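Local coordinates for putative adenosine kinase (Schistosoma mansoni, PDB 3VAS), which catalyses the phosphorylation of adenosine to AMP as an adenosine kinase of the ribokinase (pfkB) family, and is caught here with bound adenosine, at residues Thr84-Lys89 / Ala318-Ala323; Ile91-Gln96 / Ala347-Cys352; Ala328-Gly333 / Ile337-Ala342; Tyr182-Phe187 / Glu194-Ile199. All blocks are in the same frame, centred on the assembly; numbering follows the deposited sequence.

Contact 1: Thr84-Lys89 / Ala318-Ala323. With ADN (adenosine), chain C.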
# COMPACT_ATOMS: atom_id res chain seq x y z
N THR A 84 0.48 0.24 -3.60
CA THR A 84 -0.81 0.71 -4.07
C THR A 84 -1.37 -0.24 -5.12
O THR A 84 -2.55 -0.57 -5.11
CB THR A 84 -0.73 2.13 -4.66
OG1 THR A 84 -0.23 3.04 -3.67
CG2 THR A 84 -2.11 2.60 -5.13
N LEU A 85 -0.50 -0.68 -6.03
CA LEU A 85 -0.91 -1.57 -7.10
C LEU A 85 -1.39 -2.92 -6.55
O LEU A 85 -2.40 -3.45 -7.01
CB LEU A 85 0.21 -1.75 -8.13
CG LEU A 85 -0.08 -2.73 -9.28
CD1 LEU A 85 -1.38 -2.36 -10.00
CD2 LEU A 85 1.09 -2.82 -10.26
N ASN A 86 -0.67 -3.46 -5.56
CA ASN A 86 -1.09 -4.69 -4.89
C ASN A 86 -2.53 -4.59 -4.37
O ASN A 86 -3.36 -5.46 -4.64
CB ASN A 86 -0.16 -5.03 -3.71
CG ASN A 86 1.20 -5.55 -4.15
OD1 ASN A 86 1.42 -5.90 -5.31
ND2 ASN A 86 2.12 -5.63 -3.19
N THR A 87 -2.81 -3.51 -3.65
CA THR A 87 -4.11 -3.29 -3.04
C THR A 87 -5.22 -3.12 -4.09
O THR A 87 -6.26 -3.77 -4.01
CB THR A 87 -4.08 -2.06 -2.11
OG1 THR A 87 -3.24 -2.34 -0.99
CG2 THR A 87 -5.47 -1.71 -1.61
N VAL A 88 -4.98 -2.25 -5.06
CA VAL A 88 -5.99 -1.95 -6.07
C VAL A 88 -6.31 -3.15 -6.96
O VAL A 88 -7.47 -3.40 -7.28
CB VAL A 88 -5.58 -0.73 -6.91
CG1 VAL A 88 -6.49 -0.57 -8.13
CG2 VAL A 88 -5.61 0.51 -6.04
N LYS A 89 -5.30 -3.90 -7.36
CA LYS A 89 -5.56 -5.05 -8.23
C LYS A 89 -6.24 -6.18 -7.47
O LYS A 89 -6.99 -6.96 -8.05
CB LYS A 89 -4.29 -5.51 -8.96
CG LYS A 89 -3.26 -6.23 -8.11
CD LYS A 89 -2.00 -6.50 -8.95
CE LYS A 89 -1.06 -7.47 -8.26
NZ LYS A 89 0.16 -7.74 -9.08
N ALA A 318 0.91 -8.59 3.16
CA ALA A 318 -0.29 -8.85 3.96
C ALA A 318 -1.07 -7.58 4.27
O ALA A 318 -2.30 -7.57 4.23
CB ALA A 318 0.08 -9.58 5.25
N GLY A 319 -0.36 -6.51 4.59
CA GLY A 319 -0.97 -5.21 4.84
C GLY A 319 -1.69 -4.66 3.62
O GLY A 319 -2.76 -4.06 3.74
N ASP A 320 -1.09 -4.85 2.44
CA ASP A 320 -1.70 -4.41 1.19
C ASP A 320 -2.98 -5.18 0.94
O ASP A 320 -3.98 -4.61 0.50
CB ASP A 320 -0.74 -4.62 0.01
CG ASP A 320 0.59 -3.91 0.19
OD1 ASP A 320 0.64 -2.87 0.89
OD2 ASP A 320 1.59 -4.38 -0.39
N ALA A 321 -2.94 -6.48 1.21
CA ALA A 321 -4.11 -7.35 1.04
C ALA A 321 -5.19 -6.97 2.04
O ALA A 321 -6.37 -6.91 1.70
CB ALA A 321 -3.71 -8.80 1.23
N PHE A 322 -4.77 -6.72 3.28
CA PHE A 322 -5.70 -6.32 4.33
C PHE A 322 -6.52 -5.12 3.88
O PHE A 322 -7.74 -5.12 4.01
CB PHE A 322 -4.94 -5.99 5.62
CG PHE A 322 -5.85 -5.61 6.76
CD1 PHE A 322 -6.29 -6.58 7.66
CD2 PHE A 322 -6.26 -4.30 6.94
CE1 PHE A 322 -7.13 -6.24 8.72
CE2 PHE A 322 -7.10 -3.95 8.00
CZ PHE A 322 -7.54 -4.93 8.88
N ALA A 323 -5.85 -4.11 3.35
CA ALA A 323 -6.53 -2.91 2.87
C ALA A 323 -7.51 -3.24 1.74
O ALA A 323 -8.64 -2.76 1.75
CB ALA A 323 -5.51 -1.85 2.41
O5' ADN C . 3.84 -4.36 1.13
C5' ADN C . 4.83 -5.07 0.39
C4' ADN C . 5.06 -4.45 -0.97
O4' ADN C . 5.58 -3.12 -0.80
C3' ADN C . 6.04 -5.17 -1.90
O3' ADN C . 5.32 -5.80 -2.95
C2' ADN C . 6.91 -4.03 -2.48
O2' ADN C . 7.03 -4.05 -3.89
C1' ADN C . 6.20 -2.76 -2.00
N9 ADN C . 7.09 -1.62 -1.78
C8 ADN C . 8.25 -1.63 -1.15
N7 ADN C . 8.79 -0.26 -1.20
C5 ADN C . 7.85 0.56 -1.91
C6 ADN C . 7.86 1.91 -2.24
N6 ADN C . 8.97 2.74 -1.86
N1 ADN C . 6.80 2.44 -2.96
C2 ADN C . 5.74 1.65 -3.33
N3 ADN C . 5.73 0.33 -3.00
C4 ADN C . 6.82 -0.22 -2.27
O HOH W 1 -0.90 -0.93 0.13
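Asp320, the aspartate of the GAGD motif that marks pfkB-family kinases, meets Asn86 and Thr87 where helix 318-330 begins beside helix 83-95, at the ribose end of the adenosine site. The two short helical segments run in broadly the same direction, at 38°, with axes 8.0 Å apart at closest. The small Ala323 suits this close approach: its CB lies 4.0 Å from Thr87 CG2. Asn86 crosses Asp320 obliquely, its amide plane turned 50° from the carboxylate, and donates from ND2 to Asp320 OD2 over 3.1 Å in a nearly straight bond (170°). The oxygen lies in the amide plane, yet the nitrogen reaches OD2 on the anti side, somewhat out of the carboxylate plane. Asn86 ND2 also gives a hydrogen bond to adenosine O3' (3.2 Å), so one amide nitrogen links ribose and aspartate and would help to hold them in place. Asp320 OD2 in turn accepts the adenosine O5' hydroxyl at 2.7 Å. O5' is the group that receives the phosphate, so this bond is consistent with the general-base role of this aspartate in ribokinase relatives. Behind the carboxylate, Thr87 acts in the second shell. With OG1 beside its own backbone N, it donates to Asp320 O over 2.8 Å, and a water links the same OG1 to Asp320 OD1.

Contact 2: Ile91-Gln96 / Ala347-Cys352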
# COMPACT_ATOMS: atom_id res chain seq x y z
N ILE A 91 -8.41 -5.57 -4.95
CA ILE A 91 -9.78 -5.08 -4.88
C ILE A 91 -10.52 -5.51 -6.15
O ILE A 91 -11.65 -5.99 -6.10
CB ILE A 91 -9.85 -3.55 -4.77
CG1 ILE A 91 -9.26 -3.07 -3.44
CG2 ILE A 91 -11.29 -3.06 -4.90
CD1 ILE A 91 -9.25 -1.56 -3.29
N GLN A 92 -9.85 -5.33 -7.29
CA GLN A 92 -10.39 -5.73 -8.58
C GLN A 92 -10.63 -7.24 -8.66
O GLN A 92 -11.66 -7.69 -9.15
CB GLN A 92 -9.43 -5.27 -9.69
CG GLN A 92 -9.80 -5.78 -11.09
CD GLN A 92 -11.09 -5.19 -11.61
OE1 GLN A 92 -11.26 -3.96 -11.64
NE2 GLN A 92 -12.02 -6.05 -12.02
N TRP A 93 -9.67 -8.01 -8.16
CA TRP A 93 -9.75 -9.47 -8.15
C TRP A 93 -10.89 -9.97 -7.26
O TRP A 93 -11.66 -10.86 -7.63
CB TRP A 93 -8.41 -10.01 -7.68
CG TRP A 93 -8.23 -11.50 -7.66
CD1 TRP A 93 -7.92 -12.32 -8.71
CD2 TRP A 93 -8.28 -12.35 -6.50
NE1 TRP A 93 -7.80 -13.62 -8.29
CE2 TRP A 93 -8.01 -13.67 -6.94
CE3 TRP A 93 -8.53 -12.13 -5.14
CZ2 TRP A 93 -8.00 -14.75 -6.06
CZ3 TRP A 93 -8.51 -13.21 -4.28
CH2 TRP A 93 -8.25 -14.50 -4.74
N ILE A 94 -11.01 -9.38 -6.07
CA ILE A 94 -12.08 -9.72 -5.15
C ILE A 94 -13.46 -9.44 -5.75
O ILE A 94 -14.32 -10.31 -5.78
CB ILE A 94 -11.93 -8.97 -3.81
CG1 ILE A 94 -10.70 -9.48 -3.06
CG2 ILE A 94 -13.20 -9.13 -2.97
CD1 ILE A 94 -10.39 -8.73 -1.79
N ILE A 95 -13.65 -8.22 -6.23
CA ILE A 95 -14.96 -7.79 -6.73
C ILE A 95 -15.34 -8.51 -8.02
O ILE A 95 -16.52 -8.73 -8.28
CB ILE A 95 -15.01 -6.25 -6.86
CG1 ILE A 95 -14.80 -5.61 -5.48
CG2 ILE A 95 -16.34 -5.80 -7.46
CD1 ILE A 95 -14.89 -4.12 -5.45
N GLN A 96 -14.33 -8.87 -8.81
CA GLN A 96 -14.51 -9.80 -9.92
C GLN A 96 -15.39 -9.26 -11.05
O GLN A 96 -15.85 -10.02 -11.91
CB GLN A 96 -15.07 -11.13 -9.40
CG GLN A 96 -14.61 -12.37 -10.13
CD GLN A 96 -15.29 -13.62 -9.61
OE1 GLN A 96 -15.98 -13.59 -8.58
NE2 GLN A 96 -15.12 -14.74 -10.31
N ALA A 347 -5.75 -10.90 3.82
CA ALA A 347 -4.37 -10.95 4.31
C ALA A 347 -3.92 -12.39 4.51
O ALA A 347 -2.79 -12.75 4.16
CB ALA A 347 -4.24 -10.17 5.60
N ALA A 348 -4.80 -13.21 5.08
CA ALA A 348 -4.53 -14.63 5.31
C ALA A 348 -4.27 -15.39 4.00
O ALA A 348 -3.41 -16.27 3.95
CB ALA A 348 -5.67 -15.28 6.08
N TYR A 349 -5.01 -15.04 2.96
CA TYR A 349 -4.80 -15.64 1.64
C TYR A 349 -3.39 -15.34 1.13
O TYR A 349 -2.70 -16.22 0.63
CB TYR A 349 -5.86 -15.12 0.66
CG TYR A 349 -5.67 -15.58 -0.77
CD1 TYR A 349 -6.14 -16.82 -1.20
CD2 TYR A 349 -5.04 -14.76 -1.70
CE1 TYR A 349 -5.97 -17.23 -2.52
CE2 TYR A 349 -4.87 -15.16 -3.02
CZ TYR A 349 -5.33 -16.40 -3.42
OH TYR A 349 -5.15 -16.79 -4.73
N ILE A 350 -2.98 -14.09 1.27
CA ILE A 350 -1.66 -13.66 0.83
C ILE A 350 -0.52 -14.25 1.68
O ILE A 350 0.52 -14.65 1.15
CB ILE A 350 -1.57 -12.12 0.78
CG1 ILE A 350 -2.34 -11.59 -0.43
CG2 ILE A 350 -0.12 -11.65 0.74
CD1 ILE A 350 -1.98 -12.27 -1.76
N ILE A 351 -0.74 -14.33 2.99
CA ILE A 351 0.24 -14.89 3.92
C ILE A 351 0.59 -16.34 3.56
O ILE A 351 1.73 -16.78 3.73
CB ILE A 351 -0.29 -14.81 5.38
CG1 ILE A 351 -0.17 -13.37 5.90
CG2 ILE A 351 0.46 -15.76 6.31
CD1 ILE A 351 -0.79 -13.16 7.27
N CYS A 352 -0.38 -17.07 3.03
CA CYS A 352 -0.16 -18.46 2.67
C CYS A 352 0.36 -18.63 1.24
O CYS A 352 0.40 -19.74 0.71
CB CYS A 352 -1.44 -19.27 2.89
SG CYS A 352 -1.89 -19.46 4.63
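Trp93 sets CH2 of its six-membered ring over one face of the Tyr349 ring, and no other side chains of 91-96 and 347-352 touch. The two arrive from opposite directions, and CH2 of Trp93 rests 3.7 Å from CZ of Tyr349, while Trp93 CZ2 lies an equal 3.7 Å from Tyr349 OH. Their planes are inclined by 33° and the centroids of the tyrosine ring and the indole six-membered ring are 5.1 Å apart, a geometry intermediate between a parallel stack and a T-shaped pair. Each residue swings its ring directly away from its own backbone N (chi1 -177° for Trp93 and 175° for Tyr349), and this extended setting lets two long aromatic groups span the gap between helices 83-95 and 336-351. Helix 318-330 packs against both helices: Ile91 and Ile94 rest on it from one and Ile350 from the other. The polar ends converge on the C-terminal tail, where Trp93 NE1 bonds to Gly359 O and Tyr349 OH to Gly359 N, while Tyr364 packs edge-to-face against both rings and Arg361 adds a cation-pi contact to Trp93. Large aromatic residues with one polar atom each suit this place, since they pack against each other and still reach the tail. With no hydrogen bond between the rings, their mutual attraction is dispersive, and the NE1 and OH bonds to Gly359 probably do more to set how the rings are turned.

Contact 3: Ala328-Gly333 / Ile337-Ala342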
# COMPACT_ATOMS: atom_id res chain seq x y z
N ALA A 328 -12.88 -3.46 -0.44
CA ALA A 328 -13.76 -4.15 -1.38
C ALA A 328 -15.12 -4.45 -0.77
O ALA A 328 -16.14 -4.36 -1.44
CB ALA A 328 -13.11 -5.45 -1.87
N ASP A 329 -15.12 -4.79 0.52
CA ASP A 329 -16.37 -5.10 1.22
C ASP A 329 -17.05 -3.83 1.71
O ASP A 329 -18.26 -3.68 1.56
CB ASP A 329 -16.12 -6.07 2.38
CG ASP A 329 -16.44 -7.51 2.01
OD1 ASP A 329 -16.23 -7.88 0.84
OD2 ASP A 329 -16.90 -8.27 2.89
N TYR A 330 -16.26 -2.92 2.27
CA TYR A 330 -16.79 -1.69 2.86
C TYR A 330 -17.50 -0.80 1.84
O TYR A 330 -18.53 -0.19 2.15
CB TYR A 330 -15.67 -0.91 3.57
CG TYR A 330 -16.17 0.19 4.46
CD1 TYR A 330 -16.69 -0.09 5.72
CD2 TYR A 330 -16.11 1.52 4.06
CE1 TYR A 330 -17.15 0.92 6.55
CE2 TYR A 330 -16.57 2.54 4.88
CZ TYR A 330 -17.09 2.23 6.12
OH TYR A 330 -17.55 3.24 6.95
N ILE A 331 -16.96 -0.72 0.63
CA ILE A 331 -17.57 0.12 -0.41
C ILE A 331 -18.80 -0.53 -1.04
O ILE A 331 -19.52 0.12 -1.80
CB ILE A 331 -16.57 0.50 -1.52
CG1 ILE A 331 -16.18 -0.73 -2.34
CG2 ILE A 331 -15.35 1.21 -0.93
CD1 ILE A 331 -15.25 -0.41 -3.49
N ARG A 332 -19.03 -1.80 -0.74
CA ARG A 332 -20.24 -2.48 -1.20
C ARG A 332 -21.30 -2.54 -0.10
O ARG A 332 -22.30 -3.24 -0.22
CB ARG A 332 -19.92 -3.87 -1.75
CG ARG A 332 -19.15 -3.82 -3.07
CD ARG A 332 -18.87 -5.21 -3.61
NE ARG A 332 -17.98 -5.97 -2.74
CZ ARG A 332 -17.64 -7.24 -2.94
NH1 ARG A 332 -18.12 -7.89 -3.99
NH2 ARG A 332 -16.82 -7.85 -2.10
N GLY A 333 -21.08 -1.79 0.97
CA GLY A 333 -22.09 -1.59 2.00
C GLY A 333 -22.05 -2.54 3.18
O GLY A 333 -22.92 -2.49 4.04
N ILE A 337 -17.59 -4.62 11.04
CA ILE A 337 -17.06 -5.90 11.52
C ILE A 337 -16.92 -6.92 10.39
O ILE A 337 -15.90 -7.61 10.28
CB ILE A 337 -17.92 -6.48 12.66
CG1 ILE A 337 -17.96 -5.51 13.85
CG2 ILE A 337 -17.39 -7.84 13.10
CD1 ILE A 337 -16.62 -5.34 14.54
N THR A 338 -17.96 -7.01 9.56
CA THR A 338 -17.94 -7.88 8.39
C THR A 338 -16.75 -7.53 7.50
O THR A 338 -16.05 -8.42 7.00
CB THR A 338 -19.25 -7.75 7.59
OG1 THR A 338 -20.35 -8.19 8.41
CG2 THR A 338 -19.21 -8.59 6.31
N SER A 339 -16.51 -6.24 7.31
CA SER A 339 -15.41 -5.77 6.47
C SER A 339 -14.04 -6.12 7.06
O SER A 339 -13.11 -6.47 6.33
CB SER A 339 -15.51 -4.26 6.24
OG SER A 339 -16.67 -3.93 5.50
N LEU A 340 -13.92 -6.03 8.39
CA LEU A 340 -12.69 -6.42 9.07
C LEU A 340 -12.37 -7.90 8.86
O LEU A 340 -11.22 -8.27 8.63
CB LEU A 340 -12.76 -6.10 10.57
CG LEU A 340 -12.74 -4.61 10.95
CD1 LEU A 340 -12.80 -4.45 12.46
CD2 LEU A 340 -11.49 -3.93 10.38
N HIS A 341 -13.39 -8.75 8.95
CA HIS A 341 -13.22 -10.17 8.65
C HIS A 341 -12.79 -10.40 7.20
O HIS A 341 -11.99 -11.28 6.92
CB HIS A 341 -14.50 -10.96 8.95
CG HIS A 341 -14.64 -11.33 10.39
ND1 HIS A 341 -15.55 -10.73 11.23
CD2 HIS A 341 -13.98 -12.24 11.15
CE1 HIS A 341 -15.45 -11.26 12.44
NE2 HIS A 341 -14.50 -12.17 12.41
N ALA A 342 -13.34 -9.60 6.29
CA ALA A 342 -12.97 -9.69 4.89
C ALA A 342 -11.53 -9.26 4.69
O ALA A 342 -10.82 -9.77 3.82
CB ALA A 342 -13.91 -8.85 4.03
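The chain leaves helix 318-330 through a type I turn from Tyr330 to Gly333 and comes back roughly antiparallel as 337-342, bringing the CA atoms of Asp329 and Ser339 within 5.4 Å. Gly333 sits at positive phi (93°), where a CB would press on the preceding carbonyl oxygen, so glycine suits the place. Across the gap Asp329 lays its carboxylate against Ala342: OD2 comes to 3.3 Å from Ala342 CB, and the methyl is small enough to admit it. The other oxygen, OD1, takes a salt bridge from Arg332 NH2 at 3.0 Å, met nearly along its C-O bond. Arg332 NE meanwhile bonds to Ala328 O (2.8 Å), approaching from above the carbonyl plane, so the guanidinium is gripped at two points. Ser339 OG nestles near Tyr330, 3.7 Å from Tyr330 CB and in the plane of its ring at the edge. Its hydrogen bond goes to Pro335 O, just ahead of its helix. Packing, with no hydrogen bond between the segments, thus joins the two arms of a helical hairpin, whose first helix, 318-330, is ended by a Schellman motif: Lys334 N bonds to Asp329 O and Gly333 N to Tyr330 O, with Gly333 as the C' residue.

Contact 4: Tyr182-Phe187 / Glu194-Ile199. With ADN (adenosine), chain C.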
# COMPACT_ATOMS: atom_id res chain seq x y z
N TYR A 182 -10.82 6.31 -3.66
CA TYR A 182 -9.40 6.35 -3.97
C TYR A 182 -8.58 5.59 -2.94
O TYR A 182 -8.89 5.60 -1.74
CB TYR A 182 -8.89 7.79 -4.06
CG TYR A 182 -9.72 8.66 -4.98
CD1 TYR A 182 -9.52 8.64 -6.35
CD2 TYR A 182 -10.70 9.49 -4.47
CE1 TYR A 182 -10.28 9.43 -7.19
CE2 TYR A 182 -11.47 10.28 -5.31
CZ TYR A 182 -11.25 10.25 -6.67
OH TYR A 182 -12.01 11.04 -7.50
N TYR A 183 -7.54 4.91 -3.41
CA TYR A 183 -6.55 4.32 -2.52
C TYR A 183 -5.16 4.76 -2.97
O TYR A 183 -4.73 4.43 -4.07
CB TYR A 183 -6.63 2.79 -2.51
CG TYR A 183 -5.64 2.17 -1.55
CD1 TYR A 183 -5.93 2.05 -0.19
CD2 TYR A 183 -4.40 1.72 -1.99
CE1 TYR A 183 -5.02 1.50 0.70
CE2 TYR A 183 -3.48 1.17 -1.11
CZ TYR A 183 -3.80 1.06 0.23
OH TYR A 183 -2.89 0.50 1.10
N ILE A 184 -4.46 5.50 -2.11
CA ILE A 184 -3.07 5.84 -2.36
C ILE A 184 -2.22 5.58 -1.12
O ILE A 184 -2.52 6.09 -0.03
CB ILE A 184 -2.89 7.32 -2.79
CG1 ILE A 184 -3.87 7.70 -3.89
CG2 ILE A 184 -1.45 7.56 -3.25
CD1 ILE A 184 -3.77 9.17 -4.29
N ALA A 185 -1.17 4.78 -1.28
CA ALA A 185 -0.25 4.50 -0.18
C ALA A 185 0.67 5.69 0.09
O ALA A 185 0.93 6.50 -0.80
CB ALA A 185 0.58 3.25 -0.49
N GLY A 186 1.15 5.77 1.33
CA GLY A 186 2.06 6.83 1.73
C GLY A 186 3.33 6.84 0.89
O GLY A 186 3.96 7.89 0.74
N PHE A 187 3.70 5.68 0.36
CA PHE A 187 4.89 5.53 -0.47
C PHE A 187 4.96 6.52 -1.63
O PHE A 187 6.04 6.84 -2.12
CB PHE A 187 4.95 4.11 -1.04
CG PHE A 187 5.38 3.07 -0.05
CD1 PHE A 187 4.66 1.89 0.08
CD2 PHE A 187 6.51 3.24 0.74
CE1 PHE A 187 5.05 0.91 0.98
CE2 PHE A 187 6.90 2.27 1.64
CZ PHE A 187 6.17 1.11 1.76
N GLU A 194 2.64 15.92 -5.47
CA GLU A 194 1.78 16.90 -6.12
C GLU A 194 0.51 16.26 -6.71
O GLU A 194 -0.58 16.80 -6.58
CB GLU A 194 2.57 17.66 -7.21
CG GLU A 194 3.38 16.77 -8.15
CD GLU A 194 3.98 17.52 -9.34
OE1 GLU A 194 4.08 18.77 -9.28
OE2 GLU A 194 4.35 16.86 -10.35
N GLY A 195 0.67 15.11 -7.35
CA GLY A 195 -0.46 14.40 -7.92
C GLY A 195 -1.39 13.84 -6.85
O GLY A 195 -2.61 13.98 -6.95
N MET A 196 -0.82 13.21 -5.83
CA MET A 196 -1.66 12.61 -4.81
C MET A 196 -2.38 13.69 -3.99
O MET A 196 -3.50 13.49 -3.55
CB MET A 196 -0.87 11.64 -3.92
CG MET A 196 0.17 12.27 -3.04
SD MET A 196 1.21 11.01 -2.27
CE MET A 196 0.06 10.21 -1.16
N LEU A 197 -1.74 14.84 -3.83
CA LEU A 197 -2.37 15.97 -3.15
C LEU A 197 -3.54 16.51 -3.97
O LEU A 197 -4.60 16.82 -3.43
CB LEU A 197 -1.36 17.09 -2.87
CG LEU A 197 -1.88 18.26 -2.05
CD1 LEU A 197 -2.49 17.77 -0.74
CD2 LEU A 197 -0.79 19.28 -1.78
N LYS A 198 -3.33 16.63 -5.28
CA LYS A 198 -4.37 17.11 -6.17
C LYS A 198 -5.59 16.18 -6.13
O LYS A 198 -6.72 16.64 -6.04
CB LYS A 198 -3.86 17.23 -7.60
CG LYS A 198 -4.70 18.18 -8.45
CD LYS A 198 -4.70 17.81 -9.92
CE LYS A 198 -5.71 18.67 -10.69
NZ LYS A 198 -6.01 18.15 -12.05
N ILE A 199 -5.35 14.87 -6.20
CA ILE A 199 -6.44 13.90 -6.15
C ILE A 199 -7.15 13.94 -4.80
O ILE A 199 -8.37 13.85 -4.74
CB ILE A 199 -5.94 12.47 -6.47
CG1 ILE A 199 -5.52 12.38 -7.93
CG2 ILE A 199 -7.04 11.45 -6.18
CD1 ILE A 199 -4.92 11.04 -8.31
O5' ADN C . 3.84 -4.36 1.13
C5' ADN C . 4.83 -5.07 0.39
C4' ADN C . 5.06 -4.45 -0.97
O4' ADN C . 5.58 -3.12 -0.80
C3' ADN C . 6.04 -5.17 -1.90
O3' ADN C . 5.32 -5.80 -2.95
C2' ADN C . 6.91 -4.03 -2.48
O2' ADN C . 7.03 -4.05 -3.89
C1' ADN C . 6.20 -2.76 -2.00
N9 ADN C . 7.09 -1.62 -1.78
C8 ADN C . 8.25 -1.63 -1.15
N7 ADN C . 8.79 -0.26 -1.20
C5 ADN C . 7.85 0.56 -1.91
C6 ADN C . 7.86 1.91 -2.24
N6 ADN C . 8.97 2.74 -1.86
N1 ADN C . 6.80 2.44 -2.96
C2 ADN C . 5.74 1.65 -3.33
N3 ADN C . 5.73 0.33 -3.00
C4 ADN C . 6.82 -0.22 -2.27
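Ile184, Met196 and Ile199 carry most of this buried contact, in which the side chains meet through carbon atoms and helix 189-205 packs on strand 181-185 running roughly antiparallel to it (150°), segment axes 10.4 Å apart. Ile184 points from the strand to the helix and crosses Met196 obliquely. Its CG2 meets the methionine methyl, Met196 CE, at 3.7 Å, and its CD1 reaches Met196 CB at 3.8 Å, so both branches of the isoleucine are used. Met196 holds CG between its backbone N and carbonyl carbon (chi1 68°) and bends again at the thioether, which carries CE past Ile184 to within 3.8 Å of Ala185 O; a flexible, unbranched side chain suits this detour. One turn along, Ile199 sets its CG2 over the face of the Tyr182 ring, 4.0 Å from the centroid and 20° off the ring normal, a CH-pi contact. The beta-branch makes this possible, since CG2 stays close to the backbone while the flat ring accepts it. The Tyr182 hydroxyl bonds elsewhere, to Val176 O and Lys208 NZ. Just beyond the strand, Phe187 turns its ring to the bound adenosine, whose C6 stands 3.4 Å above the ring plane. Strand 181-185, helix 189-205 and the neighbouring parallel strand 209-213 form a beta-alpha-beta crossover of the ribokinase fold, with the adenine pocket just past the end of its first strand.

Contacts 1 and 2 share helix 83-95 and have centres about 8 Å apart; their segments alternate along the chain. Contact 1 joins that helix to helix 318-330, and contact 2 joins it to helix 336-351. Contact 3, nested within the loop closed by contact 2, ties these last two consecutive helices together about 14 Å from contact 1, so the three contacts join helices 83-95, 318-330 and 336-351 pairwise into one packed group. Contact 4 is nested within the loop closed by contact 1, with centres about 15 Å apart, and Thr84 probably hydrogen-bonds to Ala185 N between them. Adenosine is touched by contacts 1 and 4, at ribose and base respectively, whereas contacts 2 and 3 lie further out.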